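Local coordinates for alginate lyase, family PL7 (Zobellia galactanivorans, PDB 4BE3), which degrades alginate, a brown-algal cell-wall polysaccharide, acting as an exolytic lyase that probably works from the chain ends by beta-elimination, at residues G184-Y189 with W299-T304; N118-I123 with N247-E252; D12-L17 with A303-G308. One frame throughout, in Å; residues are numbered along the deposited sequence.

Contact 1 (G184-Y189 with W299-T304)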
ATOM      1  N   GLY A 184      -2.897  25.143 -22.160  1.00 24.32           N
ATOM      2  CA  GLY A 184      -2.372  26.190 -21.284  1.00 26.31           C
ATOM      3  C   GLY A 184      -3.407  26.531 -20.208  1.00 28.70           C
ATOM      4  O   GLY A 184      -3.146  27.426 -19.360  1.00 27.59           O
ATOM      5  N   GLU A 185      -4.549  25.847 -20.192  1.00 24.20           N
ATOM      6  CA  GLU A 185      -5.595  26.128 -19.172  1.00 23.47           C
ATOM      7  C   GLU A 185      -5.484  25.106 -18.010  1.00 24.39           C
ATOM      8  O   GLU A 185      -5.546  23.893 -18.251  1.00 25.02           O
ATOM      9  CB  GLU A 185      -6.989  26.018 -19.765  1.00 24.80           C
ATOM     10  CG  GLU A 185      -8.077  26.394 -18.771  1.00 27.94           C
ATOM     11  CD  GLU A 185      -9.479  26.556 -19.404  1.00 32.91           C
ATOM     12  OE1 GLU A 185      -9.684  26.238 -20.622  1.00 29.06           O
ATOM     13  OE2 GLU A 185     -10.348  27.129 -18.733  1.00 29.79           O
ATOM     14  N   GLU A 186      -5.326  25.582 -16.754  1.00 24.81           N
ATOM     15  CA  GLU A 186      -5.161  24.694 -15.617  0.50 23.35           C
ATOM     16  C   GLU A 186      -6.374  23.851 -15.326  1.00 24.44           C
ATOM     17  O   GLU A 186      -7.485  24.368 -15.295  1.00 23.38           O
ATOM     18  CB  GLU A 186      -4.862  25.556 -14.357  0.50 23.83           C
ATOM     19  CG  GLU A 186      -3.521  26.169 -14.492  0.50 22.47           C
ATOM     20  CD  GLU A 186      -2.916  26.787 -13.197  0.50 25.39           C
ATOM     21  OE1 GLU A 186      -3.115  26.289 -12.106  0.50 28.94           O
ATOM     22  OE2 GLU A 186      -2.164  27.755 -13.342  0.50 26.18           O
ATOM     23  N   PHE A 187      -6.183  22.543 -15.005  1.00 20.95           N
ATOM     24  CA  PHE A 187      -7.285  21.786 -14.399  1.00 20.48           C
ATOM     25  C   PHE A 187      -6.657  20.761 -13.417  1.00 20.94           C
ATOM     26  O   PHE A 187      -5.414  20.570 -13.439  1.00 21.71           O
ATOM     27  CB  PHE A 187      -8.163  21.055 -15.487  1.00 18.71           C
ATOM     28  CG  PHE A 187      -7.410  20.076 -16.357  1.00 19.49           C
ATOM     29  CD1 PHE A 187      -6.701  20.563 -17.450  1.00 19.66           C
ATOM     30  CD2 PHE A 187      -7.444  18.710 -16.047  1.00 18.89           C
ATOM     31  CE1 PHE A 187      -6.038  19.646 -18.319  1.00 22.12           C
ATOM     32  CE2 PHE A 187      -6.792  17.772 -16.919  1.00 19.61           C
ATOM     33  CZ  PHE A 187      -6.114  18.246 -18.062  1.00 19.52           C
ATOM     34  N   SER A 188      -7.520  20.231 -12.554  1.00 19.80           N
ATOM     35  CA  SER A 188      -7.088  19.261 -11.534  1.00 21.86           C
ATOM     36  C   SER A 188      -7.862  17.973 -11.718  1.00 19.87           C
ATOM     37  O   SER A 188      -9.026  18.024 -12.081  1.00 21.34           O
ATOM     38  CB  SER A 188      -7.457  19.888 -10.158  1.00 21.95           C
ATOM     39  OG  SER A 188      -6.569  21.056 -10.069  1.00 26.66           O
ATOM     40  N   TYR A 189      -7.289  16.828 -11.303  1.00 18.32           N
ATOM     41  CA  TYR A 189      -8.008  15.618 -11.170  1.00 16.82           C
ATOM     42  C   TYR A 189      -7.586  15.001  -9.814  1.00 19.41           C
ATOM     43  O   TYR A 189      -6.468  15.277  -9.265  1.00 20.16           O
ATOM     44  CB  TYR A 189      -7.778  14.649 -12.350  1.00 18.62           C
ATOM     45  CG  TYR A 189      -6.397  14.173 -12.540  1.00 18.23           C
ATOM     46  CD1 TYR A 189      -5.890  13.112 -11.675  1.00 18.89           C
ATOM     47  CD2 TYR A 189      -5.656  14.533 -13.646  1.00 17.62           C
ATOM     48  CE1 TYR A 189      -4.593  12.546 -11.872  1.00 18.96           C
ATOM     49  CE2 TYR A 189      -4.316  13.981 -13.874  1.00 16.82           C
ATOM     50  CZ  TYR A 189      -3.821  12.986 -12.941  1.00 16.88           C
ATOM     51  OH  TYR A 189      -2.574  12.463 -13.255  1.00 17.54           O
ATOM     52  N   TRP A 299       2.286  20.031 -18.368  1.00 20.25           N
ATOM     53  CA  TRP A 299       3.002  20.637 -17.241  1.00 21.44           C
ATOM     54  C   TRP A 299       2.257  20.417 -15.996  1.00 23.79           C
ATOM     55  O   TRP A 299       1.042  20.557 -15.970  1.00 21.89           O
ATOM     56  CB  TRP A 299       3.065  22.119 -17.475  1.00 22.09           C
ATOM     57  CG  TRP A 299       3.942  22.574 -18.581  1.00 24.24           C
ATOM     58  CD1 TRP A 299       4.518  21.850 -19.683  1.00 24.58           C
ATOM     59  CD2 TRP A 299       4.361  23.921 -18.759  1.00 26.83           C
ATOM     60  NE1 TRP A 299       5.243  22.717 -20.469  1.00 27.58           N
ATOM     61  CE2 TRP A 299       5.165  23.969 -19.970  1.00 27.54           C
ATOM     62  CE3 TRP A 299       4.116  25.119 -18.035  1.00 29.44           C
ATOM     63  CZ2 TRP A 299       5.758  25.177 -20.439  1.00 30.03           C
ATOM     64  CZ3 TRP A 299       4.718  26.328 -18.517  1.00 30.29           C
ATOM     65  CH2 TRP A 299       5.468  26.351 -19.708  1.00 32.64           C
ATOM     66  N   PHE A 300       2.924  20.018 -14.911  1.00 22.17           N
ATOM     67  CA  PHE A 300       2.187  19.770 -13.700  1.00 20.45           C
ATOM     68  C   PHE A 300       2.684  20.694 -12.657  1.00 24.20           C
ATOM     69  O   PHE A 300       3.947  20.903 -12.545  1.00 24.11           O
ATOM     70  CB  PHE A 300       2.478  18.339 -13.179  1.00 22.31           C
ATOM     71  CG  PHE A 300       1.763  17.260 -13.965  1.00 19.91           C
ATOM     72  CD1 PHE A 300       2.256  16.900 -15.214  1.00 21.70           C
ATOM     73  CD2 PHE A 300       0.609  16.691 -13.387  1.00 20.86           C
ATOM     74  CE1 PHE A 300       1.621  15.883 -15.917  1.00 19.60           C
ATOM     75  CE2 PHE A 300      -0.055  15.663 -14.155  1.00 18.13           C
ATOM     76  CZ  PHE A 300       0.438  15.365 -15.414  1.00 18.11           C
ATOM     77  N   LYS A 301       1.793  21.220 -11.856  1.00 23.74           N
ATOM     78  CA  LYS A 301       2.387  21.996 -10.720  1.00 29.56           C
ATOM     79  C   LYS A 301       2.147  21.268  -9.392  1.00 33.20           C
ATOM     80  O   LYS A 301       2.643  21.662  -8.329  1.00 30.34           O
ATOM     81  CB  LYS A 301       1.799  23.384 -10.682  1.00 33.18           C
ATOM     82  CG  LYS A 301       0.377  23.431 -10.382  1.00 33.54           C
ATOM     83  CD  LYS A 301       0.241  24.913 -10.170  1.00 39.25           C
ATOM     84  CE  LYS A 301      -0.905  25.280  -9.293  1.00 44.53           C
ATOM     85  NZ  LYS A 301      -1.292  26.671  -9.705  1.00 52.89           N
ATOM     86  N   GLU A 302       1.330  20.251  -9.404  1.00 26.62           N
ATOM     87  CA  GLU A 302       1.168  19.493  -8.145  1.00 30.24           C
ATOM     88  C   GLU A 302       0.934  18.057  -8.571  1.00 29.60           C
ATOM     89  O   GLU A 302       0.235  17.783  -9.634  1.00 26.37           O
ATOM     90  CB  GLU A 302      -0.059  19.987  -7.427  1.00 28.79           C
ATOM     91  CG  GLU A 302      -0.488  18.828  -6.455  1.00 42.20           C
ATOM     92  CD  GLU A 302      -1.386  19.193  -5.247  1.00 57.99           C
ATOM     93  OE1 GLU A 302      -2.258  20.042  -5.393  1.00 58.90           O
ATOM     94  OE2 GLU A 302      -1.249  18.564  -4.119  1.00 61.08           O
ATOM     95  N   ALA A 303       1.576  17.089  -7.876  1.00 25.51           N
ATOM     96  CA  ALA A 303       1.349  15.626  -8.123  1.00 23.78           C
ATOM     97  C   ALA A 303       1.545  15.049  -6.703  1.00 26.25           C
ATOM     98  O   ALA A 303       2.697  15.038  -6.178  1.00 28.84           O
ATOM     99  CB  ALA A 303       2.381  15.087  -9.074  1.00 25.81           C
ATOM    100  N   THR A 304       0.490  14.559  -6.087  1.00 23.15           N
ATOM    101  CA  THR A 304       0.575  14.031  -4.704  1.00 23.63           C
ATOM    102  C   THR A 304      -0.012  12.668  -4.657  1.00 24.54           C
ATOM    103  O   THR A 304      -1.192  12.525  -5.049  1.00 25.74           O
ATOM    104  CB  THR A 304      -0.257  14.989  -3.797  1.00 26.94           C
ATOM    105  OG1 THR A 304       0.422  16.254  -3.966  1.00 32.70           O
ATOM    106  CG2 THR A 304      -0.178  14.645  -2.271  1.00 30.18           C
TER
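In the beta-sandwich of this PL7 lyase, Glu186 and Lys301 reach across a strand that separates theirs: strands 187-194 and 295-306 lie next but one in an antiparallel sheet, with strand 80-90 between them. The example illustrates how neighbours once removed still meet through the ends of long side chains, for the nearest CA atoms, those of Glu186 and Phe300, stay 9.1 Å apart. Lys301 NZ donates to Glu186 OE1 at 3.0 Å, a salt bridge that meets the carboxylate on its syn side, 16° out of the plane. The two side chains cross at about a right angle, and Lys301 CE lies 3.7 Å from Glu186 OE1. Lys301 CG sits between the backbone N and the carbonyl carbon (chi1 65°), and the rest of the side chain runs out extended, which carries the ammonium over the intervening strand. Glu186 was modelled in two conformers, so this bridge may be made only part of the time. The second touch is a buried, loose van der Waals one: Tyr189 OH approaches the Phe300 ring at its edge, 4.2 Å from CE2. The hydroxyl's polar partner is Val107 O, to which it is hydrogen-bonded, so Phe300 merely flanks it. Beyond Phe300 a classic beta bulge makes Lys301 and Glu302 both face Thr85; just after it Thr304 OG1 donates to the anti lone pair of Glu302 OE2 at 2.9 Å. The contact thus joins the 184-189 segment, where the chain enters strand 187-194, to the bulged part of 295-306. Trp46 of strand 44-52 lies against both Glu186 and Lys301, whereas Tyr189 and Phe300 pack on Leu258 of strand 254-258, in the other sheet.

Contact 2 (N118-I123 with N247-E252)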
ATOM      1  N   ASN A 118      -4.000  -4.366 -17.911  1.00 23.78           N
ATOM      2  CA  ASN A 118      -4.859  -3.284 -18.515  1.00 23.94           C
ATOM      3  C   ASN A 118      -4.950  -2.082 -17.550  1.00 25.92           C
ATOM      4  O   ASN A 118      -4.419  -2.180 -16.409  1.00 25.77           O
ATOM      5  CB  ASN A 118      -6.228  -3.875 -18.698  1.00 23.30           C
ATOM      6  CG  ASN A 118      -6.282  -4.909 -19.867  1.00 21.96           C
ATOM      7  OD1 ASN A 118      -5.284  -5.062 -20.609  1.00 24.31           O
ATOM      8  ND2 ASN A 118      -7.440  -5.552 -20.080  1.00 24.37           N
ATOM      9  N   GLU A 119      -5.702  -1.025 -17.891  1.00 21.76           N
ATOM     10  CA  GLU A 119      -5.852   0.131 -16.967  1.00 20.98           C
ATOM     11  C   GLU A 119      -7.234   0.331 -16.532  1.00 22.74           C
ATOM     12  O   GLU A 119      -8.135   0.698 -17.307  1.00 21.19           O
ATOM     13  CB  GLU A 119      -5.462   1.402 -17.789  1.00 23.52           C
ATOM     14  CG  GLU A 119      -3.932   1.495 -18.059  1.00 25.66           C
ATOM     15  CD  GLU A 119      -3.452   1.016 -19.413  1.00 33.36           C
ATOM     16  OE1 GLU A 119      -4.219   0.967 -20.460  1.00 33.54           O
ATOM     17  OE2 GLU A 119      -2.324   0.524 -19.415  1.00 36.44           O
ATOM     18  N   PRO A 120      -7.495   0.225 -15.227  1.00 20.08           N
ATOM     19  CA  PRO A 120      -8.746   0.626 -14.699  1.00 20.82           C
ATOM     20  C   PRO A 120      -9.087   2.130 -15.069  1.00 21.26           C
ATOM     21  O   PRO A 120     -10.308   2.476 -15.107  1.00 22.01           O
ATOM     22  CB  PRO A 120      -8.518   0.510 -13.124  1.00 22.71           C
ATOM     23  CG  PRO A 120      -7.568  -0.662 -13.118  1.00 20.13           C
ATOM     24  CD  PRO A 120      -6.584  -0.409 -14.254  1.00 22.84           C
ATOM     25  N   ILE A 121      -8.057   2.965 -15.231  1.00 18.54           N
ATOM     26  CA  ILE A 121      -8.414   4.358 -15.717  1.00 16.53           C
ATOM     27  C   ILE A 121      -7.282   4.953 -16.433  1.00 16.90           C
ATOM     28  O   ILE A 121      -6.090   4.801 -16.086  1.00 18.19           O
ATOM     29  CB  ILE A 121      -8.831   5.313 -14.557  1.00 17.61           C
ATOM     30  CG1 ILE A 121      -9.089   6.707 -15.139  1.00 20.19           C
ATOM     31  CG2 ILE A 121      -7.744   5.434 -13.435  1.00 18.66           C
ATOM     32  CD1 ILE A 121      -9.772   7.687 -14.166  1.00 22.51           C
ATOM     33  N   LYS A 122      -7.638   5.703 -17.553  1.00 16.71           N
ATOM     34  CA  LYS A 122      -6.632   6.516 -18.208  1.00 15.57           C
ATOM     35  C   LYS A 122      -7.409   7.881 -18.406  1.00 17.05           C
ATOM     36  O   LYS A 122      -8.593   7.854 -18.871  1.00 16.63           O
ATOM     37  CB  LYS A 122      -6.281   6.023 -19.626  1.00 15.61           C
ATOM     38  CG  LYS A 122      -5.358   4.789 -19.480  1.00 17.30           C
ATOM     39  CD  LYS A 122      -4.789   4.397 -20.909  1.00 19.59           C
ATOM     40  CE  LYS A 122      -5.926   3.883 -21.833  1.00 22.59           C
ATOM     41  NZ  LYS A 122      -6.755   2.685 -21.428  1.00 25.34           N
ATOM     42  N   ILE A 123      -6.817   8.955 -17.962  1.00 15.29           N
ATOM     43  CA  ILE A 123      -7.465  10.316 -18.152  1.00 16.55           C
ATOM     44  C   ILE A 123      -6.730  10.900 -19.368  1.00 15.34           C
ATOM     45  O   ILE A 123      -5.494  11.055 -19.417  1.00 16.53           O
ATOM     46  CB  ILE A 123      -7.229  11.189 -16.915  1.00 15.42           C
ATOM     47  CG1 ILE A 123      -7.902  10.484 -15.692  1.00 17.65           C
ATOM     48  CG2 ILE A 123      -7.736  12.590 -17.138  1.00 17.87           C
ATOM     49  CD1 ILE A 123      -7.486  11.278 -14.350  1.00 19.15           C
ATOM     50  N   ASN A 247     -15.386 -10.148 -11.162  1.00 30.63           N
ATOM     51  CA  ASN A 247     -14.846  -9.328 -10.041  1.00 31.57           C
ATOM     52  C   ASN A 247     -13.889  -8.267 -10.497  1.00 30.16           C
ATOM     53  O   ASN A 247     -13.097  -7.686  -9.680  1.00 29.61           O
ATOM     54  CB  ASN A 247     -14.162 -10.182  -8.998  1.00 35.17           C
ATOM     55  CG  ASN A 247     -15.162 -11.170  -8.330  1.00 46.41           C
ATOM     56  OD1 ASN A 247     -14.821 -12.327  -8.186  1.00 50.63           O
ATOM     57  ND2 ASN A 247     -16.408 -10.718  -7.990  1.00 44.58           N
ATOM     58  N   ALA A 248     -13.986  -7.960 -11.812  1.00 29.54           N
ATOM     59  CA  ALA A 248     -13.200  -6.856 -12.382  1.00 27.34           C
ATOM     60  C   ALA A 248     -11.735  -6.883 -11.900  1.00 25.85           C
ATOM     61  O   ALA A 248     -10.964  -7.796 -12.243  1.00 26.68           O
ATOM     62  CB  ALA A 248     -13.864  -5.472 -12.093  1.00 25.62           C
ATOM     63  N   TYR A 249     -11.266  -5.810 -11.225  1.00 23.07           N
ATOM     64  CA  TYR A 249      -9.838  -5.761 -10.926  1.00 22.07           C
ATOM     65  C   TYR A 249      -9.648  -6.187  -9.400  1.00 24.64           C
ATOM     66  O   TYR A 249      -8.620  -5.832  -8.843  1.00 23.71           O
ATOM     67  CB  TYR A 249      -9.369  -4.309 -11.045  1.00 21.69           C
ATOM     68  CG  TYR A 249      -9.203  -3.947 -12.547  1.00 23.44           C
ATOM     69  CD1 TYR A 249      -8.018  -4.339 -13.208  1.00 24.44           C
ATOM     70  CD2 TYR A 249     -10.232  -3.372 -13.287  1.00 22.08           C
ATOM     71  CE1 TYR A 249      -7.793  -4.035 -14.530  1.00 22.76           C
ATOM     72  CE2 TYR A 249     -10.002  -3.035 -14.645  1.00 22.83           C
ATOM     73  CZ  TYR A 249      -8.833  -3.363 -15.218  1.00 22.41           C
ATOM     74  OH  TYR A 249      -8.544  -3.110 -16.541  1.00 24.47           O
ATOM     75  N   ALA A 250     -10.724  -6.714  -8.758  1.00 24.69           N
ATOM     76  CA  ALA A 250     -10.519  -7.203  -7.291  1.00 26.50           C
ATOM     77  C   ALA A 250      -9.202  -7.987  -7.147  1.00 27.82           C
ATOM     78  O   ALA A 250      -8.916  -8.884  -7.981  1.00 26.98           O
ATOM     79  CB  ALA A 250     -11.687  -8.051  -6.901  1.00 27.55           C
ATOM     80  N   GLY A 251      -8.325  -7.552  -6.206  1.00 27.57           N
ATOM     81  CA  GLY A 251      -7.137  -8.298  -5.863  1.00 28.87           C
ATOM     82  C   GLY A 251      -6.021  -8.202  -6.886  1.00 29.28           C
ATOM     83  O   GLY A 251      -4.985  -8.861  -6.795  1.00 30.20           O
ATOM     84  N   GLU A 252      -6.221  -7.403  -7.918  1.00 26.24           N
ATOM     85  CA  GLU A 252      -5.180  -7.286  -8.971  1.00 26.30           C
ATOM     86  C   GLU A 252      -4.240  -6.145  -8.638  1.00 24.22           C
ATOM     87  O   GLU A 252      -4.657  -4.915  -8.455  1.00 26.24           O
ATOM     88  CB  GLU A 252      -5.810  -7.056 -10.415  1.00 30.38           C
ATOM     89  CG  GLU A 252      -4.773  -7.617 -11.407  1.00 34.99           C
ATOM     90  CD  GLU A 252      -5.359  -7.780 -12.743  1.00 43.98           C
ATOM     91  OE1 GLU A 252      -5.389  -6.698 -13.478  1.00 40.41           O
ATOM     92  OE2 GLU A 252      -5.852  -8.891 -13.058  1.00 38.02           O
TER
HETATM   93  O   HOH W   1      -5.446  -6.209 -16.075  1.00 27.00           O
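Pro120 and Tyr249 form a CH-pi contact in which the proline lies squarely over one ring face: Pro120 CG is 3.4 Å from the centroid of the Tyr249 ring and 3° off its normal. All six ring carbons are therefore nearly equally far from that one methylene, an example of how proline can cover an aromatic face without a polar bond. The tyrosine reaches in with CG anti to its carbonyl carbon (chi1 -78°), and its oxygen passes beyond the proline to the preceding residues, with Tyr249 OH 3.3 Å from Asn118 CB and 3.7 Å from Glu119 C. That buried hydroxyl is hydrogen-bonded to Glu141 O, which fixes the far end of the ring. With an alanine here, lacking ring and hydroxyl, a gap would probably open beside Pro120 CG and Glu141 O would be likely to lose its donor. In the next shell, a water accepts from Asn118 N at 3.0 Å and donates to Glu252 OE1 at 2.6 Å, tying the two segments together beside the ring; Ser112 OG bonds the same carboxylate oxygen. Tyr249 is itself held by two overlapping turns, type II' from Asn247 to Ala250 and type II from Tyr249 to Glu252, the second closed by Glu252 N to Tyr249 O at 3.0 Å. On the other flank Lys122 NZ bridges to Glu119 OE1 at 3.2 Å and has Asp153 as a second salt-bridge partner, while Glu119 OE2 is hydrogen-bonded to His111 of the tartrate pocket. The 247-252 loop, leading into strand 254-258, is thereby pinned to the loop that leads into strand 121-126, which runs between strands 104-112 and 133-141.

Contact 3 (D12-L17 with A303-G308)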
ATOM      1  N   ASP A  12      10.656  10.675  -4.673  1.00 28.07           N
ATOM      2  CA  ASP A  12      11.340   9.395  -4.534  1.00 29.22           C
ATOM      3  C   ASP A  12      10.351   8.242  -4.511  1.00 28.02           C
ATOM      4  O   ASP A  12      10.739   7.138  -4.452  1.00 29.93           O
ATOM      5  CB  ASP A  12      12.159   9.352  -3.201  1.00 33.70           C
ATOM      6  CG  ASP A  12      11.279   9.484  -1.960  1.00 40.50           C
ATOM      7  OD1 ASP A  12      10.074   9.720  -1.904  1.00 39.80           O
ATOM      8  OD2 ASP A  12      11.850   9.366  -0.899  1.00 53.04           O
ATOM      9  N   GLU A  13       9.059   8.493  -4.595  1.00 25.50           N
ATOM     10  CA  GLU A  13       8.010   7.444  -4.690  1.00 24.55           C
ATOM     11  C   GLU A  13       7.664   7.057  -6.152  1.00 24.83           C
ATOM     12  O   GLU A  13       6.876   6.142  -6.355  1.00 24.92           O
ATOM     13  CB  GLU A  13       6.716   8.026  -4.007  1.00 24.86           C
ATOM     14  CG  GLU A  13       7.004   8.092  -2.505  1.00 28.28           C
ATOM     15  CD  GLU A  13       5.754   8.514  -1.737  1.00 32.39           C
ATOM     16  OE1 GLU A  13       4.526   8.148  -2.104  1.00 30.53           O
ATOM     17  OE2 GLU A  13       5.902   9.273  -0.721  1.00 32.76           O
ATOM     18  N   TRP A  14       8.319   7.725  -7.069  1.00 23.83           N
ATOM     19  CA  TRP A  14       8.115   7.464  -8.515  1.00 25.29           C
ATOM     20  C   TRP A  14       9.340   7.012  -9.263  1.00 26.27           C
ATOM     21  O   TRP A  14      10.462   7.503  -8.901  1.00 28.70           O
ATOM     22  CB  TRP A  14       7.702   8.752  -9.196  1.00 25.24           C
ATOM     23  CG  TRP A  14       6.415   9.368  -8.642  1.00 24.33           C
ATOM     24  CD1 TRP A  14       6.317  10.456  -7.785  1.00 25.05           C
ATOM     25  CD2 TRP A  14       5.030   9.096  -9.101  1.00 22.83           C
ATOM     26  NE1 TRP A  14       5.011  10.833  -7.628  1.00 24.18           N
ATOM     27  CE2 TRP A  14       4.177   9.999  -8.391  1.00 22.24           C
ATOM     28  CE3 TRP A  14       4.462   8.155  -9.989  1.00 21.60           C
ATOM     29  CZ2 TRP A  14       2.752  10.092  -8.630  1.00 22.74           C
ATOM     30  CZ3 TRP A  14       3.046   8.190 -10.176  1.00 21.20           C
ATOM     31  CH2 TRP A  14       2.219   9.134  -9.491  1.00 20.13           C
ATOM     32  N   LYS A  15       9.207   6.179 -10.340  1.00 24.23           N
ATOM     33  CA  LYS A  15      10.276   5.935 -11.288  1.00 24.59           C
ATOM     34  C   LYS A  15       9.767   6.594 -12.603  1.00 27.99           C
ATOM     35  O   LYS A  15       8.549   7.047 -12.646  1.00 26.93           O
ATOM     36  CB  LYS A  15      10.464   4.463 -11.527  1.00 27.10           C
ATOM     37  CG  LYS A  15       9.226   3.784 -12.112  1.00 28.04           C
ATOM     38  CD  LYS A  15       9.359   2.277 -12.169  1.00 36.90           C
ATOM     39  CE  LYS A  15       9.248   1.689 -10.746  1.00 42.87           C
ATOM     40  NZ  LYS A  15       8.944   0.220 -10.945  1.00 46.12           N
ATOM     41  N   ILE A  16      10.636   6.703 -13.582  1.00 27.36           N
ATOM     42  CA  ILE A  16      10.166   7.319 -14.856  1.00 25.26           C
ATOM     43  C   ILE A  16      10.583   6.464 -16.041  1.00 28.60           C
ATOM     44  O   ILE A  16      11.635   5.744 -15.976  1.00 27.81           O
ATOM     45  CB  ILE A  16      10.675   8.827 -14.959  1.00 25.21           C
ATOM     46  CG1 ILE A  16       9.834   9.694 -15.993  1.00 25.53           C
ATOM     47  CG2 ILE A  16      12.144   8.874 -15.411  1.00 29.20           C
ATOM     48  CD1 ILE A  16      10.039  11.174 -15.880  1.00 24.46           C
ATOM     49  N   LEU A  17       9.780   6.563 -17.135  1.00 24.49           N
ATOM     50  CA  LEU A  17      10.277   6.129 -18.460  1.00 25.88           C
ATOM     51  C   LEU A  17      10.216   7.440 -19.293  1.00 27.18           C
ATOM     52  O   LEU A  17       9.129   8.115 -19.302  1.00 26.02           O
ATOM     53  CB  LEU A  17       9.346   5.045 -19.019  1.00 25.36           C
ATOM     54  CG  LEU A  17       9.546   4.769 -20.548  1.00 27.81           C
ATOM     55  CD1 LEU A  17      11.061   4.330 -20.719  1.00 28.92           C
ATOM     56  CD2 LEU A  17       8.569   3.660 -20.818  1.00 28.78           C
ATOM     57  N   ALA A 303       1.576  17.089  -7.876  1.00 25.51           N
ATOM     58  CA  ALA A 303       1.349  15.626  -8.123  1.00 23.78           C
ATOM     59  C   ALA A 303       1.545  15.049  -6.703  1.00 26.25           C
ATOM     60  O   ALA A 303       2.697  15.038  -6.178  1.00 28.84           O
ATOM     61  CB  ALA A 303       2.381  15.087  -9.074  1.00 25.81           C
ATOM     62  N   THR A 304       0.490  14.559  -6.087  1.00 23.15           N
ATOM     63  CA  THR A 304       0.575  14.031  -4.704  1.00 23.63           C
ATOM     64  C   THR A 304      -0.012  12.668  -4.657  1.00 24.54           C
ATOM     65  O   THR A 304      -1.192  12.525  -5.049  1.00 25.74           O
ATOM     66  CB  THR A 304      -0.257  14.989  -3.797  1.00 26.94           C
ATOM     67  OG1 THR A 304       0.422  16.254  -3.966  1.00 32.70           O
ATOM     68  CG2 THR A 304      -0.178  14.645  -2.271  1.00 30.18           C
ATOM     69  N   LEU A 305       0.669  11.741  -3.971  1.00 24.03           N
ATOM     70  CA  LEU A 305       0.125  10.409  -3.673  1.00 22.11           C
ATOM     71  C   LEU A 305      -0.353  10.366  -2.265  1.00 23.48           C
ATOM     72  O   LEU A 305       0.341  10.934  -1.379  1.00 26.33           O
ATOM     73  CB  LEU A 305       1.231   9.353  -3.905  1.00 21.59           C
ATOM     74  CG  LEU A 305       1.734   9.315  -5.351  1.00 23.20           C
ATOM     75  CD1 LEU A 305       3.069   8.603  -5.501  1.00 25.14           C
ATOM     76  CD2 LEU A 305       0.604   8.423  -6.145  1.00 21.67           C
ATOM     77  N   GLY A 306      -1.447   9.698  -1.985  1.00 24.96           N
ATOM     78  CA  GLY A 306      -1.854   9.465  -0.528  1.00 26.68           C
ATOM     79  C   GLY A 306      -2.757   8.237  -0.464  1.00 26.23           C
ATOM     80  O   GLY A 306      -2.842   7.409  -1.403  1.00 22.73           O
ATOM     81  N   SER A 307      -3.340   8.063   0.721  1.00 23.95           N
ATOM     82  CA  SER A 307      -4.103   6.895   0.899  1.00 26.72           C
ATOM     83  C   SER A 307      -5.542   7.246   0.365  1.00 25.94           C
ATOM     84  O   SER A 307      -6.003   8.358   0.398  1.00 28.11           O
ATOM     85  CB  SER A 307      -3.840   6.422   2.391  1.00 32.40           C
ATOM     86  OG  SER A 307      -4.585   7.318   2.955  1.00 36.87           O
ATOM     87  N   GLY A 308      -6.224   6.190  -0.081  1.00 23.32           N
ATOM     88  CA  GLY A 308      -7.641   6.263  -0.406  1.00 24.16           C
ATOM     89  C   GLY A 308      -8.452   6.756   0.821  1.00 25.85           C
ATOM     90  O   GLY A 308      -8.074   6.465   2.019  1.00 22.62           O
TER
HETATM   91  O   HOH W   2       2.470   8.355  -0.466  1.00 29.89           O
HETATM   92  O   HOH W   3       3.686  12.424  -5.870  1.00 28.27           O
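Trp14 and Leu305 make the dense part of this contact, and Glu13 with its water makes the looser one. Leu305 CD1 comes over one face of the indole, 3.4 Å from Trp14 CE2, one of the two carbons the rings share, offset toward the CZ2 and NE1 rim; Leu305 CG lies 3.5 Å from Trp14 CZ2. The other methyl, Leu305 CD2, reaches on to Trp14 CH2 at 3.8 Å, so CD2 bears on the benzene part while CD1 sits by the ring junction and NE1. Leu305 CG stands anti to its carbonyl carbon (chi1 -61°), which turns the methyls to the tryptophan; Phe256 of strand 254-258 packs on both residues. Strand 14-17, anchored this way through Trp14, ends at Leu17, which touches the bound tartrate. Toward the partly exposed flank the fit slackens: Glu13 slides past Leu305 in the opposite direction, its OE1 3.7 Å from Leu305 CD1. A water donates to Glu13 OE1 at 2.6 Å and only weakly to Leu305 O. The indole N-H is handled differently, by a water in the plane of the ring that accepts from Trp14 NE1 at 2.7 Å and donates to Ala303 O at 2.8 Å. The chemistry thus illustrates a division of labour: the leucine methyls and the indole bury apolar surface, while water satisfies the N-H and the carboxylate and links the two strands.

In the fold
Segment order along the chain is 12-17, 118-123, 184-189, 247-252 and then 299-308, so contact 3 encloses contact 2, contacts 1 and 2 cross, and contacts 1 and 3 end on the same strand, 295-306. Their centres lie about 15 Å (1 and 3), about 18 Å (2 and 3) and about 24 Å (1 and 2) apart. Contact 1 lies within the seven-strand sheet; contact 3 ties that sheet to the ten-strand one, which also carries strand 121-126 of contact 2. Contacts 1 and 2 meet between the sheets, where Tyr189 CG packs 3.6 Å from Ile123 CD1. Segments far apart in sequence thus hold two sheets together, one of which carries the tartrate pocket.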